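L-iditol 2-dehydrogenase (Clostridium scindens, PDB 4OH1) probably oxidises polyols such as L-iditol with NAD+, as a zinc-containing member of the medium-chain alcohol dehydrogenase family. Local coordinates at residues M2-F6 against L327-K331; I36-Y42 against L76-K82; Q168-S172 against D243-E247; R264-Y270 against W290-H296. All coordinates share one frame; numbering follows the deposited sequence. Where two conformers were deposited one is given.

Contact 1 of 4, residues M2-F6 against L327-K331; sequences MRQLF and LTNYK
L5 and L327 interleave from the two sides between strand 2-6 and the turn that leads into helix 330-338, with L5 CD1 3.9 Å from L327 CD1. The other methyl of L5, CD2, sits over the centre of the Y330 ring, 3.8 Å from its centroid and only 11° off the ring normal, a CH-pi contact in which the ring offers its face. Y330 presents that face with its CG between the backbone N and the carbonyl carbon (chi1 75°); L327 O lies at the ring's edge.

Two residues earlier, R3 reaches out from the same side of the strand as L5. Its chain bends at chi3, and the guanidinium comes to lie with one face on L327 CD2, 3.8 Å from NH2. T328 OG1 meets the edge of that group close to its plane and accepts a hydrogen bond from NH1 (3.2 Å), bent to 144° at the hydrogen. A salt bridge from R3 NE to E132 further fixes the rotation of the guanidinium. R3 NH2 and T328 OG1 both bond the C-terminal carboxylate of E351, R3 to O and T328 to OXT.

Strand 20-26 pairs with strand 2-9 and completes the apolar cluster through M23, which touches L5 and L327 and gives its backbone N to Y330 OH.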
# COMPACT_ATOMS: atom_id res chain seq x y z
N MSE A 2 -27.95 -40.03 -5.77
CA MSE A 2 -27.11 -39.56 -6.84
C MSE A 2 -25.72 -40.15 -6.73
O MSE A 2 -25.37 -40.71 -5.69
CB MSE A 2 -26.98 -38.07 -6.67
CG MSE A 2 -26.58 -37.78 -5.24
SE MSE A 2 -25.79 -36.09 -5.10
CE MSE A 2 -24.95 -36.08 -3.33
N ARG A 3 -24.91 -39.97 -7.76
CA ARG A 3 -23.51 -40.40 -7.76
C ARG A 3 -22.58 -39.40 -7.02
O ARG A 3 -22.64 -38.21 -7.25
CB ARG A 3 -23.02 -40.57 -9.20
CG ARG A 3 -23.91 -41.52 -10.01
CD ARG A 3 -23.37 -41.78 -11.39
NE ARG A 3 -23.39 -40.55 -12.17
CZ ARG A 3 -22.73 -40.37 -13.31
NH1 ARG A 3 -21.95 -41.32 -13.82
NH2 ARG A 3 -22.82 -39.20 -13.93
N GLN A 4 -21.75 -39.88 -6.11
CA GLN A 4 -20.76 -39.05 -5.46
C GLN A 4 -19.51 -39.87 -5.19
O GLN A 4 -19.63 -41.04 -4.87
CB GLN A 4 -21.32 -38.50 -4.17
CG GLN A 4 -20.32 -37.66 -3.35
CD GLN A 4 -21.00 -36.91 -2.21
OE1 GLN A 4 -22.17 -37.10 -1.97
NE2 GLN A 4 -20.26 -36.01 -1.53
N LEU A 5 -18.32 -39.24 -5.28
CA LEU A 5 -17.04 -39.86 -4.97
C LEU A 5 -16.62 -39.51 -3.57
O LEU A 5 -16.81 -38.40 -3.14
CB LEU A 5 -15.97 -39.31 -5.89
CG LEU A 5 -16.34 -39.38 -7.35
CD1 LEU A 5 -15.19 -38.89 -8.22
CD2 LEU A 5 -16.73 -40.77 -7.72
N PHE A 6 -15.98 -40.47 -2.90
CA PHE A 6 -15.51 -40.31 -1.55
C PHE A 6 -14.09 -40.83 -1.50
O PHE A 6 -13.68 -41.73 -2.26
CB PHE A 6 -16.37 -41.16 -0.60
CG PHE A 6 -17.77 -40.67 -0.45
CD1 PHE A 6 -18.75 -41.01 -1.40
CD2 PHE A 6 -18.14 -39.86 0.62
CE1 PHE A 6 -20.05 -40.54 -1.28
CE2 PHE A 6 -19.46 -39.39 0.75
CZ PHE A 6 -20.41 -39.73 -0.21
N LEU A 327 -17.63 -38.36 -15.23
CA LEU A 327 -17.76 -38.95 -13.91
C LEU A 327 -17.79 -40.46 -14.01
O LEU A 327 -17.21 -41.16 -13.21
CB LEU A 327 -18.98 -38.41 -13.20
CG LEU A 327 -19.26 -38.98 -11.82
CD1 LEU A 327 -18.00 -38.95 -10.93
CD2 LEU A 327 -20.41 -38.22 -11.13
N THR A 328 -18.44 -40.99 -15.03
CA THR A 328 -18.50 -42.43 -15.20
C THR A 328 -17.10 -43.01 -15.21
O THR A 328 -16.87 -44.09 -14.67
CB THR A 328 -19.22 -42.79 -16.51
OG1 THR A 328 -20.52 -42.22 -16.49
CG2 THR A 328 -19.36 -44.26 -16.68
N ASN A 329 -16.17 -42.32 -15.85
CA ASN A 329 -14.79 -42.81 -15.97
C ASN A 329 -13.86 -42.22 -14.95
O ASN A 329 -12.68 -42.05 -15.25
CB ASN A 329 -14.26 -42.49 -17.36
CG ASN A 329 -14.99 -43.25 -18.42
OD1 ASN A 329 -15.58 -44.26 -18.13
ND2 ASN A 329 -14.98 -42.77 -19.65
N TYR A 330 -14.37 -41.91 -13.77
CA TYR A 330 -13.58 -41.28 -12.75
C TYR A 330 -12.35 -42.09 -12.39
O TYR A 330 -11.34 -41.52 -11.96
CB TYR A 330 -14.38 -41.04 -11.45
CG TYR A 330 -14.63 -42.27 -10.60
CD1 TYR A 330 -15.70 -43.11 -10.87
CD2 TYR A 330 -13.83 -42.57 -9.51
CE1 TYR A 330 -15.96 -44.25 -10.12
CE2 TYR A 330 -14.09 -43.69 -8.73
CZ TYR A 330 -15.18 -44.52 -9.05
OH TYR A 330 -15.44 -45.61 -8.31
N LYS A 331 -12.44 -43.39 -12.52
CA LYS A 331 -11.31 -44.19 -12.16
C LYS A 331 -10.10 -43.83 -13.00
O LYS A 331 -9.02 -43.72 -12.46
CB LYS A 331 -11.63 -45.70 -12.14
CG LYS A 331 -12.27 -46.10 -10.80
CD LYS A 331 -12.06 -47.55 -10.49
CE LYS A 331 -13.32 -48.47 -10.62
NZ LYS A 331 -14.13 -48.44 -9.35

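Contact 2 of 4, residues I36-Y42 against L76-K82; sequences IRIKVVY and LSGVIDK
Two neighbouring antiparallel strands of the GroES-like domain form this contact, and a classic beta bulge interrupts their ladder near each end. At one, D81 and K82 both face R37, whose carbonyl O accepts from D81 N (2.8 Å) and K82 N (3.3 Å). At the other, S77 O takes V41 N (3.0 Å) and Y42 N (3.2 Å). Between them K39 and V79 make a regular hydrogen-bonded pair, K39 N to V79 O being 2.7 Å.

The first bulge also sets up a salt bridge. R37 and D81 run alongside each other, and R37 NH1 meets D81 OD2 at 2.7 Å almost in the guanidinium plane, although the carboxylate is turned 41° from that plane. K82 CB covers one face of the guanidinium; E30 pairs with both R37 and K82, probably offsetting their like charges.

I36 CG2 and I80 CG2 meet at 3.8 Å. The side chains of V40 and L76 cross at about a right angle, V40 CG2 to L76 CD1 3.8 Å; L76 directly follows the zinc ligands H74 and E75. Strand 133-137 pairs with the other edge of 35-44, strand 97-100 flanks 75-83, and helix 150-153 packs on V41 and Y42.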
# COMPACT_ATOMS: atom_id res chain seq x y z
N ILE A 36 -28.57 -23.18 -1.51
CA ILE A 36 -28.75 -23.29 -2.94
C ILE A 36 -28.18 -24.63 -3.31
O ILE A 36 -27.09 -25.00 -2.85
CB ILE A 36 -27.94 -22.20 -3.68
CG1 ILE A 36 -28.42 -20.81 -3.26
CG2 ILE A 36 -28.09 -22.34 -5.16
CD1 ILE A 36 -27.81 -19.72 -4.05
N ARG A 37 -28.89 -25.37 -4.15
CA ARG A 37 -28.38 -26.60 -4.66
C ARG A 37 -27.94 -26.39 -6.09
O ARG A 37 -28.66 -25.80 -6.91
CB ARG A 37 -29.42 -27.70 -4.57
CG ARG A 37 -28.88 -29.02 -5.09
CD ARG A 37 -29.97 -29.82 -5.75
NE ARG A 37 -30.80 -30.36 -4.74
CZ ARG A 37 -32.11 -30.59 -4.85
NH1 ARG A 37 -32.81 -30.34 -5.94
NH2 ARG A 37 -32.71 -31.09 -3.80
N ILE A 38 -26.75 -26.90 -6.37
CA ILE A 38 -26.12 -26.83 -7.67
C ILE A 38 -26.18 -28.17 -8.30
O ILE A 38 -25.86 -29.18 -7.69
CB ILE A 38 -24.54 -26.53 -7.58
CG1 ILE A 38 -24.24 -25.28 -6.81
CG2 ILE A 38 -23.94 -26.36 -8.93
CD1 ILE A 38 -25.23 -24.22 -7.12
N LYS A 39 -26.48 -28.17 -9.57
CA LYS A 39 -26.21 -29.32 -10.35
C LYS A 39 -24.78 -29.12 -10.88
O LYS A 39 -24.54 -28.20 -11.67
CB LYS A 39 -27.14 -29.40 -11.51
CG LYS A 39 -27.04 -30.69 -12.17
CD LYS A 39 -27.43 -30.68 -13.61
CE LYS A 39 -27.50 -32.14 -14.05
NZ LYS A 39 -27.71 -32.20 -15.49
N VAL A 40 -23.88 -30.04 -10.53
CA VAL A 40 -22.49 -29.84 -10.83
C VAL A 40 -22.24 -30.34 -12.23
O VAL A 40 -22.63 -31.43 -12.58
CB VAL A 40 -21.60 -30.54 -9.83
CG1 VAL A 40 -20.13 -30.21 -10.12
CG2 VAL A 40 -21.94 -30.07 -8.43
N VAL A 41 -21.59 -29.51 -13.03
CA VAL A 41 -21.28 -29.87 -14.41
C VAL A 41 -19.78 -30.20 -14.61
O VAL A 41 -19.45 -31.22 -15.21
CB VAL A 41 -21.74 -28.76 -15.36
CG1 VAL A 41 -21.28 -29.04 -16.83
CG2 VAL A 41 -23.23 -28.61 -15.25
N TYR A 42 -18.89 -29.38 -14.06
CA TYR A 42 -17.48 -29.68 -14.09
C TYR A 42 -16.89 -29.55 -12.72
O TYR A 42 -17.17 -28.61 -11.99
CB TYR A 42 -16.78 -28.74 -15.05
CG TYR A 42 -16.90 -29.14 -16.47
CD1 TYR A 42 -16.04 -30.08 -17.00
CD2 TYR A 42 -17.82 -28.54 -17.32
CE1 TYR A 42 -16.13 -30.47 -18.32
CE2 TYR A 42 -17.90 -28.90 -18.69
CZ TYR A 42 -17.05 -29.88 -19.15
OH TYR A 42 -17.06 -30.30 -20.45
N LEU A 76 -15.36 -26.33 -8.69
CA LEU A 76 -16.55 -26.78 -9.48
C LEU A 76 -17.34 -25.64 -10.08
O LEU A 76 -17.39 -24.48 -9.55
CB LEU A 76 -17.49 -27.65 -8.66
CG LEU A 76 -18.19 -26.89 -7.51
CD1 LEU A 76 -19.53 -27.42 -7.23
CD2 LEU A 76 -17.34 -26.90 -6.26
N SER A 77 -17.94 -25.96 -11.21
CA SER A 77 -18.90 -25.08 -11.84
C SER A 77 -20.17 -25.89 -12.11
O SER A 77 -20.09 -27.07 -12.27
CB SER A 77 -18.35 -24.54 -13.16
OG SER A 77 -18.07 -25.60 -14.01
N GLY A 78 -21.31 -25.23 -12.17
CA GLY A 78 -22.50 -25.87 -12.67
C GLY A 78 -23.64 -24.89 -12.75
O GLY A 78 -23.42 -23.70 -12.97
N VAL A 79 -24.86 -25.40 -12.55
CA VAL A 79 -26.09 -24.62 -12.75
C VAL A 79 -26.95 -24.77 -11.49
O VAL A 79 -27.03 -25.85 -10.91
CB VAL A 79 -26.81 -25.11 -14.00
CG1 VAL A 79 -28.03 -24.34 -14.23
CG2 VAL A 79 -25.91 -24.95 -15.22
N ILE A 80 -27.56 -23.69 -11.04
CA ILE A 80 -28.46 -23.74 -9.92
C ILE A 80 -29.67 -24.65 -10.26
O ILE A 80 -30.31 -24.50 -11.29
CB ILE A 80 -28.95 -22.36 -9.53
CG1 ILE A 80 -27.77 -21.51 -9.06
CG2 ILE A 80 -30.00 -22.48 -8.41
CD1 ILE A 80 -28.13 -20.22 -8.30
N ASP A 81 -29.93 -25.59 -9.36
CA ASP A 81 -30.96 -26.60 -9.49
C ASP A 81 -32.15 -26.32 -8.56
O ASP A 81 -33.26 -26.66 -8.89
CB ASP A 81 -30.38 -27.93 -9.10
CG ASP A 81 -31.34 -29.06 -9.31
OD1 ASP A 81 -31.66 -29.31 -10.49
OD2 ASP A 81 -31.74 -29.71 -8.31
N LYS A 82 -31.91 -25.70 -7.41
CA LYS A 82 -32.96 -25.39 -6.47
C LYS A 82 -32.47 -24.38 -5.44
O LYS A 82 -31.31 -24.42 -5.01
CB LYS A 82 -33.38 -26.64 -5.75
CG LYS A 82 -34.36 -26.43 -4.63
CD LYS A 82 -35.01 -27.73 -4.22
CE LYS A 82 -35.98 -27.58 -3.03
NZ LYS A 82 -36.38 -28.93 -2.57

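Contact 3 of 4, residues Q168-S172 against D243-E247; sequences QAKIS and DCVLE. With EDO (1,2-ethanediol), chain F.
The end of helix 156-168 and the turn that follows it rest on strand 242-247 of the parallel, Rossmann-type sheet in the zinc-binding dehydrogenase domain. K170, with positive phi, closes the helix in a Schellman motif, and this turn lets A169 and I171, on either side of K170 in sequence, both bear on the strand.

A169 is the small residue at the centre. Its CB lies 4.2 Å from C244 CB and 4.0 Å from L246 CD2, so it touches both of the strand residues that carry the contact. C244 points toward the turn: with SG anti to its own carbonyl carbon (chi1 -55°), the sulfur comes within 3.2 Å of A169 O and 3.8 Å of I171 CA. The CG1 arm of I171 then runs alongside that sulfur, 4.1 Å from it, and carries CD1 on to L246 CD1, again at 4.1 Å, where the two side chains pass at a slant. On L246, CD2 lies on A169, while CD1 reaches I171 and also borders A169; V245 turns to the other side of the sheet. The interface is small, built mostly of side-chain packing. At its margin D243 OD1 lies 3.1 Å from O1 of a 1,2-ethanediol molecule, probably left from crystallisation.

D243 OD2 accepts a bond from the backbone of S176. Strand 176-180 runs along one edge of strand 242-247 and adds V177, which touches I171, C244 and L246; strand 266-270 borders the other edge, its V269 packing on A169.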
# COMPACT_ATOMS: atom_id res chain seq x y z
N GLN A 168 0.49 -11.26 -3.41
CA GLN A 168 1.36 -11.26 -2.24
C GLN A 168 2.86 -11.15 -2.64
O GLN A 168 3.64 -10.54 -1.95
CB GLN A 168 1.10 -12.50 -1.43
CG GLN A 168 1.91 -12.60 -0.19
CD GLN A 168 1.66 -11.45 0.78
OE1 GLN A 168 0.87 -11.60 1.70
NE2 GLN A 168 2.37 -10.33 0.62
N ALA A 169 3.23 -11.69 -3.78
CA ALA A 169 4.58 -11.55 -4.31
C ALA A 169 4.81 -10.20 -4.96
O ALA A 169 5.93 -9.88 -5.41
CB ALA A 169 4.81 -12.63 -5.35
N LYS A 170 3.74 -9.42 -5.05
CA LYS A 170 3.82 -8.08 -5.60
C LYS A 170 4.31 -8.05 -7.03
O LYS A 170 5.09 -7.17 -7.42
CB LYS A 170 4.68 -7.22 -4.69
CG LYS A 170 3.96 -7.15 -3.39
CD LYS A 170 4.78 -6.62 -2.33
CE LYS A 170 4.01 -6.75 -1.04
NZ LYS A 170 4.60 -5.73 -0.13
N ILE A 171 3.81 -8.96 -7.84
CA ILE A 171 4.21 -8.96 -9.20
C ILE A 171 3.70 -7.67 -9.80
O ILE A 171 2.55 -7.32 -9.60
CB ILE A 171 3.66 -10.12 -9.94
CG1 ILE A 171 4.02 -11.44 -9.20
CG2 ILE A 171 4.25 -10.10 -11.34
CD1 ILE A 171 3.59 -12.76 -10.01
N SER A 172 4.55 -6.93 -10.49
CA SER A 172 4.11 -5.67 -11.11
C SER A 172 5.09 -5.29 -12.20
O SER A 172 6.08 -6.00 -12.43
CB SER A 172 4.00 -4.57 -10.04
OG SER A 172 5.22 -4.41 -9.32
N ASP A 243 12.83 -10.51 -8.40
CA ASP A 243 12.03 -9.65 -7.48
C ASP A 243 10.91 -10.40 -6.74
O ASP A 243 10.57 -10.06 -5.63
CB ASP A 243 11.46 -8.44 -8.19
CG ASP A 243 12.53 -7.67 -8.97
OD1 ASP A 243 13.54 -7.22 -8.40
OD2 ASP A 243 12.36 -7.54 -10.17
N CYS A 244 10.39 -11.45 -7.37
CA CYS A 244 9.24 -12.16 -6.92
C CYS A 244 9.58 -13.64 -7.01
O CYS A 244 10.01 -14.09 -8.05
CB CYS A 244 8.06 -11.86 -7.84
SG CYS A 244 7.70 -10.09 -8.05
N VAL A 245 9.43 -14.36 -5.92
CA VAL A 245 9.59 -15.81 -5.92
C VAL A 245 8.31 -16.48 -5.38
O VAL A 245 7.79 -16.11 -4.30
CB VAL A 245 10.84 -16.22 -5.10
CG1 VAL A 245 10.89 -17.70 -4.84
CG2 VAL A 245 12.14 -15.78 -5.81
N LEU A 246 7.81 -17.46 -6.14
CA LEU A 246 6.57 -18.14 -5.80
C LEU A 246 6.81 -19.62 -5.65
O LEU A 246 7.11 -20.29 -6.64
CB LEU A 246 5.55 -17.95 -6.90
CG LEU A 246 5.14 -16.49 -6.77
CD1 LEU A 246 5.47 -15.82 -7.97
CD2 LEU A 246 3.74 -16.33 -6.35
N GLU A 247 6.67 -20.12 -4.44
CA GLU A 247 7.00 -21.55 -4.12
C GLU A 247 5.73 -22.38 -4.00
O GLU A 247 4.97 -22.26 -3.03
CB GLU A 247 7.80 -21.66 -2.83
CG GLU A 247 8.66 -22.97 -2.71
CD GLU A 247 7.93 -24.27 -3.10
OE1 GLU A 247 7.01 -24.73 -2.40
OE2 GLU A 247 8.33 -24.82 -4.14
C1 EDO F . 17.31 -6.45 -9.41
O1 EDO F . 16.24 -7.28 -9.87
C2 EDO F . 17.57 -5.37 -10.45
O2 EDO F . 16.38 -4.58 -10.69

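Contact 4 of 4, residues R264-Y270 against W290-H296; sequences RDGDAVY and WDQKHIH
D265 turns its carboxylate away from its own N (chi1 -156°) toward H294 and Q292, and a bend at chi3 (84°) brings the R264 guanidinium to W290. D265 OD1 is gripped twice, by H294 NE2 at 2.7 Å and by Q292 NE2 at 3.1 Å, the two donors arriving from opposite faces of the carboxylate plane; Q292 OE1 bonds I299 N of the second subunit. D267 meets H296 differently: carboxylate and ring are nearly coplanar, and H296 NE2 bonds the anti lone pair of OD1 at 2.8 Å.

At the far end, before the strands, the R264 guanidinium lies flat on the indole in one of two W290 conformers, so this stack is doubtful. R264 NH2 also bonds W290 O at 3.0 Å, and NE forms a long salt bridge of 3.4 Å to D291 OD1, whose carboxylate has a second partner in R241. Parallel ladder bonds, such as A268 N to H294 O at 2.8 Å, join the strands themselves.

Strand 294-297 is outermost in this chain's six-stranded parallel sheet, but H294, I295 and H296 pair antiparallel with a strand of the second subunit, extending the sheet. There H294 ND1 bonds H296 ND1 of that subunit, and H296 ND1 its H294 ND1, while helix 252-261 covers Y270 and I295.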
# COMPACT_ATOMS: atom_id res chain seq x y z
N ARG A 264 17.50 -8.52 -3.44
CA ARG A 264 17.43 -7.65 -2.29
C ARG A 264 16.11 -6.92 -2.34
O ARG A 264 15.68 -6.52 -3.41
CB ARG A 264 18.59 -6.66 -2.25
CG ARG A 264 19.95 -7.32 -2.17
CD ARG A 264 21.12 -6.28 -2.15
NE ARG A 264 21.35 -5.78 -0.79
CZ ARG A 264 22.07 -4.70 -0.52
NH1 ARG A 264 22.60 -3.98 -1.50
NH2 ARG A 264 22.25 -4.29 0.74
N ASP A 265 15.45 -6.77 -1.20
CA ASP A 265 14.12 -6.22 -1.15
C ASP A 265 13.04 -7.02 -1.91
O ASP A 265 11.97 -6.50 -2.16
CB ASP A 265 14.12 -4.75 -1.65
CG ASP A 265 12.95 -3.95 -1.10
OD1 ASP A 265 12.56 -4.18 0.09
OD2 ASP A 265 12.39 -3.09 -1.83
N GLY A 266 13.31 -8.24 -2.31
CA GLY A 266 12.35 -9.05 -3.04
C GLY A 266 11.30 -9.71 -2.15
O GLY A 266 11.44 -9.71 -0.92
N ASP A 267 10.26 -10.28 -2.78
CA ASP A 267 9.16 -10.91 -2.06
C ASP A 267 9.05 -12.34 -2.47
O ASP A 267 8.83 -12.66 -3.65
CB ASP A 267 7.82 -10.24 -2.32
CG ASP A 267 7.78 -8.84 -1.79
OD1 ASP A 267 7.41 -8.70 -0.61
OD2 ASP A 267 8.10 -7.90 -2.55
N ALA A 268 9.21 -13.21 -1.49
CA ALA A 268 9.00 -14.67 -1.70
C ALA A 268 7.73 -15.14 -0.99
O ALA A 268 7.55 -14.86 0.21
CB ALA A 268 10.17 -15.44 -1.16
N VAL A 269 6.93 -15.93 -1.72
CA VAL A 269 5.65 -16.42 -1.23
C VAL A 269 5.64 -17.96 -1.27
O VAL A 269 5.83 -18.58 -2.32
CB VAL A 269 4.49 -15.91 -2.06
CG1 VAL A 269 3.20 -16.34 -1.45
CG2 VAL A 269 4.50 -14.39 -2.07
N TYR A 270 5.40 -18.52 -0.09
CA TYR A 270 5.34 -19.95 0.14
C TYR A 270 3.90 -20.31 0.37
O TYR A 270 3.36 -20.10 1.43
CB TYR A 270 6.24 -20.32 1.33
CG TYR A 270 7.69 -20.06 1.03
CD1 TYR A 270 8.48 -21.00 0.38
CD2 TYR A 270 8.27 -18.84 1.34
CE1 TYR A 270 9.85 -20.74 0.08
CE2 TYR A 270 9.60 -18.57 1.03
CZ TYR A 270 10.39 -19.53 0.42
OH TYR A 270 11.68 -19.20 0.10
N TRP A 290 21.23 -7.95 5.62
CA TRP A 290 21.93 -7.36 4.46
C TRP A 290 21.01 -7.26 3.27
O TRP A 290 20.96 -6.22 2.66
CB TRP A 290 23.31 -8.01 4.09
CG TRP A 290 24.00 -7.20 2.98
CD1 TRP A 290 24.07 -7.52 1.67
CD2 TRP A 290 24.60 -5.89 3.10
NE1 TRP A 290 24.69 -6.52 0.96
CE2 TRP A 290 25.03 -5.52 1.82
CE3 TRP A 290 24.83 -5.03 4.17
CZ2 TRP A 290 25.66 -4.31 1.58
CZ3 TRP A 290 25.46 -3.84 3.93
CH2 TRP A 290 25.86 -3.49 2.65
N ASP A 291 20.24 -8.31 2.98
CA ASP A 291 19.42 -8.33 1.76
C ASP A 291 17.97 -7.80 1.85
O ASP A 291 17.31 -7.60 0.82
CB ASP A 291 19.47 -9.74 1.13
CG ASP A 291 20.78 -9.98 0.37
OD1 ASP A 291 21.59 -9.02 0.24
OD2 ASP A 291 20.96 -11.10 -0.09
N GLN A 292 17.48 -7.54 3.05
CA GLN A 292 16.19 -6.96 3.19
C GLN A 292 15.11 -7.81 2.45
O GLN A 292 14.24 -7.29 1.78
CB GLN A 292 16.24 -5.50 2.70
CG GLN A 292 15.04 -4.70 3.25
CD GLN A 292 15.11 -3.21 3.05
OE1 GLN A 292 15.69 -2.48 3.87
NE2 GLN A 292 14.50 -2.73 1.97
N LYS A 293 15.19 -9.12 2.57
CA LYS A 293 14.22 -9.98 1.93
C LYS A 293 12.88 -9.98 2.69
O LYS A 293 12.80 -9.59 3.84
CB LYS A 293 14.76 -11.39 1.74
CG LYS A 293 15.91 -11.49 0.75
CD LYS A 293 16.58 -12.85 0.85
CE LYS A 293 17.68 -12.97 -0.21
NZ LYS A 293 18.18 -14.36 -0.21
N HIS A 294 11.81 -10.28 1.96
CA HIS A 294 10.47 -10.37 2.55
C HIS A 294 9.99 -11.77 2.23
O HIS A 294 9.96 -12.16 1.05
CB HIS A 294 9.51 -9.32 2.00
CG HIS A 294 10.09 -7.95 1.92
ND1 HIS A 294 10.12 -7.10 2.99
CD2 HIS A 294 10.68 -7.29 0.91
CE1 HIS A 294 10.74 -5.98 2.66
NE2 HIS A 294 11.10 -6.08 1.40
N ILE A 295 9.66 -12.51 3.30
CA ILE A 295 9.20 -13.90 3.20
C ILE A 295 7.76 -13.99 3.70
O ILE A 295 7.47 -13.61 4.85
CB ILE A 295 10.12 -14.75 4.07
CG1 ILE A 295 11.52 -14.73 3.45
CG2 ILE A 295 9.60 -16.18 4.18
CD1 ILE A 295 12.56 -15.27 4.34
N HIS A 296 6.89 -14.48 2.86
CA HIS A 296 5.47 -14.51 3.16
C HIS A 296 4.90 -15.89 3.02
O HIS A 296 5.29 -16.68 2.13
CB HIS A 296 4.66 -13.69 2.15
CG HIS A 296 5.21 -12.34 1.87
ND1 HIS A 296 4.99 -11.27 2.70
CD2 HIS A 296 5.94 -11.86 0.84
CE1 HIS A 296 5.57 -10.19 2.21
NE2 HIS A 296 6.17 -10.53 1.09

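Contacts 1 and 2 lie on the same side of the chain's centre, contact 2 in the GroES-like domain, their centres 16 Å apart and nearest atoms about 7 Å apart. Contacts 3 and 4 lie on the opposite side of the chain's centre and share one sheet: V245 O to V269 N and E247 N to V269 O, both 2.7 Å, are probable hydrogen bonds between strands 242-247 and 266-270. Their centres are 9 Å apart, against 34 Å between contacts 2 and 3. Contact 2 comes nearest the metal site of H74, E75 and E157, the side chain of L76 being about 9 Å from a zinc ion, whereas contact 4 reaches the second subunit.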